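Local structure of FMN reductase [NAD(P)H] (1ZCH) at residues 68-73 against 133-138. The protein uses NADH or NADPH to reduce flavin mononucleotide and also reduces nitroaromatic compounds, quinones, chromates and azo dyes, working as a flavin-containing homodimer. Residues are numbered along the deposited sequence; the frame is centred on the assembly and turned at random.
Sequences PWIDQA and VPIGAV. With FMN (flavin mononucleotide), chain D.
Trp-69 and Ile-70 of the short helix 68-72 pack against Val-133 and Ile-135 of strand 131-135, an apolar wall beside the flavin in the FMN-dependent nitroreductase fold. The case illustrates how a cofactor site can be bordered by side chains that also join secondary structures. In Ile-135, CG1 stands anti to its own carbonyl carbon (chi1 -60°), and a bend at the second torsion (chi2 -66°) turns CD1 to the edge of the indole, nearly in plane and 3.7 Å from Trp-69 NE1; the same methyl lies 3.7 Å from N3 of FMN. Ile-70 meets Ile-135 tip to tip, with CD1 of Ile-70 4.0 Å from CG1 of Ile-135, and both also touch Val-162 and Phe-76 of the central sheet. Val-133 divides its two methyls: CG1 approaches Trp-69 CD1 obliquely at 3.8 Å, while CG2, anti to the backbone N, turns to the flavin. The benzo side of the indole brings CZ2 within 3.4 Å of FMN O2, and NE1 makes a weak hydrogen bond to Gln-67 OE1, which also hydrogen-bonds to the FMN. An alanine at Trp-69 would remove the indole from beside O2 and is likely to leave the CD1 methyl of Ile-135 without its aromatic neighbour and Gln-67 OE1 without its weak N-H partner. The backbone adds a nearly straight bond to the isoalloxazine: Gly-136 N donates to FMN N5 at 2.7 Å, with an N-H...N angle of 166°.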
loop_
_atom_site.group_PDB
_atom_site.type_symbol
_atom_site.label_atom_id
_atom_site.label_comp_id
_atom_site.label_asym_id
_atom_site.label_seq_id
_atom_site.Cartn_x
_atom_site.Cartn_y
_atom_site.Cartn_z
ATOM N N PRO A 68 -23.695 2.883 4.437
ATOM C CA PRO A 68 -24.630 1.811 4.079
ATOM C C PRO A 68 -24.104 0.607 3.301
ATOM O O PRO A 68 -24.594 -0.509 3.493
ATOM C CB PRO A 68 -25.739 2.557 3.334
ATOM C CG PRO A 68 -25.023 3.718 2.736
ATOM C CD PRO A 68 -24.142 4.167 3.869
ATOM N N TRP A 69 -23.121 0.815 2.430
ATOM C CA TRP A 69 -22.583 -0.295 1.655
ATOM C C TRP A 69 -21.846 -1.319 2.518
ATOM O O TRP A 69 -21.729 -2.481 2.138
ATOM C CB TRP A 69 -21.685 0.223 0.523
ATOM C CG TRP A 69 -20.887 1.445 0.860
ATOM C CD1 TRP A 69 -19.621 1.491 1.375
ATOM C CD2 TRP A 69 -21.300 2.806 0.690
ATOM N NE1 TRP A 69 -19.219 2.798 1.532
ATOM C CE2 TRP A 69 -20.231 3.626 1.120
ATOM C CE3 TRP A 69 -22.472 3.415 0.215
ATOM C CZ2 TRP A 69 -20.298 5.023 1.086
ATOM C CZ3 TRP A 69 -22.537 4.804 0.182
ATOM C CH2 TRP A 69 -21.456 5.592 0.617
ATOM N N ILE A 70 -21.360 -0.891 3.680
ATOM C CA ILE A 70 -20.668 -1.797 4.593
ATOM C C ILE A 70 -21.702 -2.765 5.172
ATOM O O ILE A 70 -21.471 -3.976 5.239
ATOM C CB ILE A 70 -19.992 -1.023 5.753
ATOM C CG1 ILE A 70 -18.859 -0.151 5.205
ATOM C CG2 ILE A 70 -19.455 -2.000 6.801
ATOM C CD1 ILE A 70 -18.172 0.708 6.256
ATOM N N ASP A 71 -22.845 -2.220 5.580
ATOM C CA ASP A 71 -23.932 -3.016 6.146
ATOM C C ASP A 71 -24.534 -3.924 5.072
ATOM O O ASP A 71 -24.858 -5.089 5.320
ATOM C CB ASP A 71 -25.013 -2.099 6.716
ATOM C CG ASP A 71 -26.135 -2.869 7.376
ATOM O OD1 ASP A 71 -25.880 -3.534 8.404
ATOM O OD2 ASP A 71 -27.272 -2.813 6.863
ATOM N N GLN A 72 -24.689 -3.365 3.878
ATOM C CA GLN A 72 -25.280 -4.065 2.747
ATOM C C GLN A 72 -24.466 -5.240 2.201
ATOM O O GLN A 72 -25.020 -6.308 1.931
ATOM C CB GLN A 72 -25.551 -3.052 1.629
ATOM C CG GLN A 72 -26.334 -3.584 0.445
ATOM C CD GLN A 72 -26.586 -2.509 -0.598
ATOM O OE1 GLN A 72 -25.647 -1.966 -1.186
ATOM N NE2 GLN A 72 -27.856 -2.190 -0.829
ATOM N N ALA A 73 -23.160 -5.054 2.031
ATOM C CA ALA A 73 -22.307 -6.120 1.502
ATOM C C ALA A 73 -22.130 -7.233 2.527
ATOM O O ALA A 73 -22.104 -6.976 3.728
ATOM C CB ALA A 73 -20.946 -5.561 1.102
ATOM N N VAL A 133 -14.862 -1.655 -2.368
ATOM C CA VAL A 133 -14.659 -0.244 -2.057
ATOM C C VAL A 133 -13.891 -0.186 -0.740
ATOM O O VAL A 133 -14.309 -0.767 0.263
ATOM C CB VAL A 133 -15.982 0.568 -1.947
ATOM C CG1 VAL A 133 -16.815 0.118 -0.749
ATOM C CG2 VAL A 133 -15.647 2.058 -1.839
ATOM N N PRO A 134 -12.724 0.475 -0.742
ATOM C CA PRO A 134 -11.957 0.553 0.506
ATOM C C PRO A 134 -12.666 1.494 1.472
ATOM O O PRO A 134 -13.490 2.306 1.052
ATOM C CB PRO A 134 -10.604 1.111 0.058
ATOM C CG PRO A 134 -10.526 0.744 -1.407
ATOM C CD PRO A 134 -11.941 0.999 -1.873
ATOM N N ILE A 135 -12.348 1.376 2.758
ATOM C CA ILE A 135 -12.960 2.222 3.776
ATOM C C ILE A 135 -11.884 2.799 4.695
ATOM O O ILE A 135 -11.481 2.170 5.670
ATOM C CB ILE A 135 -13.976 1.431 4.641
ATOM C CG1 ILE A 135 -15.100 0.863 3.761
ATOM C CG2 ILE A 135 -14.549 2.339 5.726
ATOM C CD1 ILE A 135 -15.998 1.914 3.125
ATOM N N GLY A 136 -11.418 4.001 4.375
ATOM C CA GLY A 136 -10.394 4.626 5.193
ATOM C C GLY A 136 -10.961 5.181 6.484
ATOM O O GLY A 136 -10.216 5.482 7.420
ATOM N N ALA A 137 -12.285 5.303 6.539
ATOM C CA ALA A 137 -12.966 5.838 7.714
ATOM C C ALA A 137 -12.803 4.985 8.970
ATOM O O ALA A 137 -13.236 5.388 10.051
ATOM C CB ALA A 137 -14.447 6.041 7.408
ATOM N N VAL A 138 -12.195 3.808 8.839
ATOM C CA VAL A 138 -11.978 2.967 10.011
ATOM C C VAL A 138 -11.019 3.686 10.958
ATOM O O VAL A 138 -10.944 3.363 12.144
ATOM C CB VAL A 138 -11.377 1.588 9.643
ATOM C CG1 VAL A 138 -12.377 0.794 8.817
ATOM C CG2 VAL A 138 -10.060 1.763 8.884
HETATM N N1 FMN D . -14.888 5.232 -0.377
HETATM C C2 FMN D . -15.919 5.349 0.481
HETATM O O2 FMN D . -17.062 5.382 0.110
HETATM N N3 FMN D . -15.714 5.436 1.903
HETATM C C4 FMN D . -14.433 5.395 2.465
HETATM O O4 FMN D . -14.307 5.476 3.675
HETATM C C4A FMN D . -13.301 5.252 1.543
HETATM N N5 FMN D . -12.018 5.216 2.028
HETATM C C5A FMN D . -10.997 4.900 1.150
HETATM C C6 FMN D . -9.693 4.671 1.706
HETATM C C7 FMN D . -8.618 4.296 0.905
HETATM C C7M FMN D . -7.277 4.002 1.546
HETATM C C8 FMN D . -8.794 4.167 -0.554
HETATM C C8M FMN D . -7.677 3.720 -1.462
HETATM C C9 FMN D . -10.069 4.425 -1.132
HETATM C C9A FMN D . -11.180 4.778 -0.296
HETATM N N10 FMN D . -12.555 4.965 -0.792
HETATM C C10 FMN D . -13.594 5.159 0.083
HETATM C "C1'" FMN D . -12.812 4.893 -2.268
HETATM C "C2'" FMN D . -12.368 6.194 -3.020
HETATM O "O2'" FMN D . -13.369 7.198 -2.808
HETATM C "C3'" FMN D . -12.223 5.839 -4.508
HETATM O "O3'" FMN D . -11.173 4.860 -4.638
HETATM C "C4'" FMN D . -11.849 7.080 -5.355
HETATM O "O4'" FMN D . -12.892 8.059 -5.330
HETATM C "C5'" FMN D . -11.561 6.613 -6.774
HETATM O "O5'" FMN D . -12.883 6.105 -7.443
HETATM P P FMN D . -12.890 4.652 -7.942
HETATM O O1P FMN D . -12.111 4.550 -9.164
HETATM O O2P FMN D . -14.263 4.276 -8.217
HETATM O O3P FMN D . -12.328 3.758 -6.937
#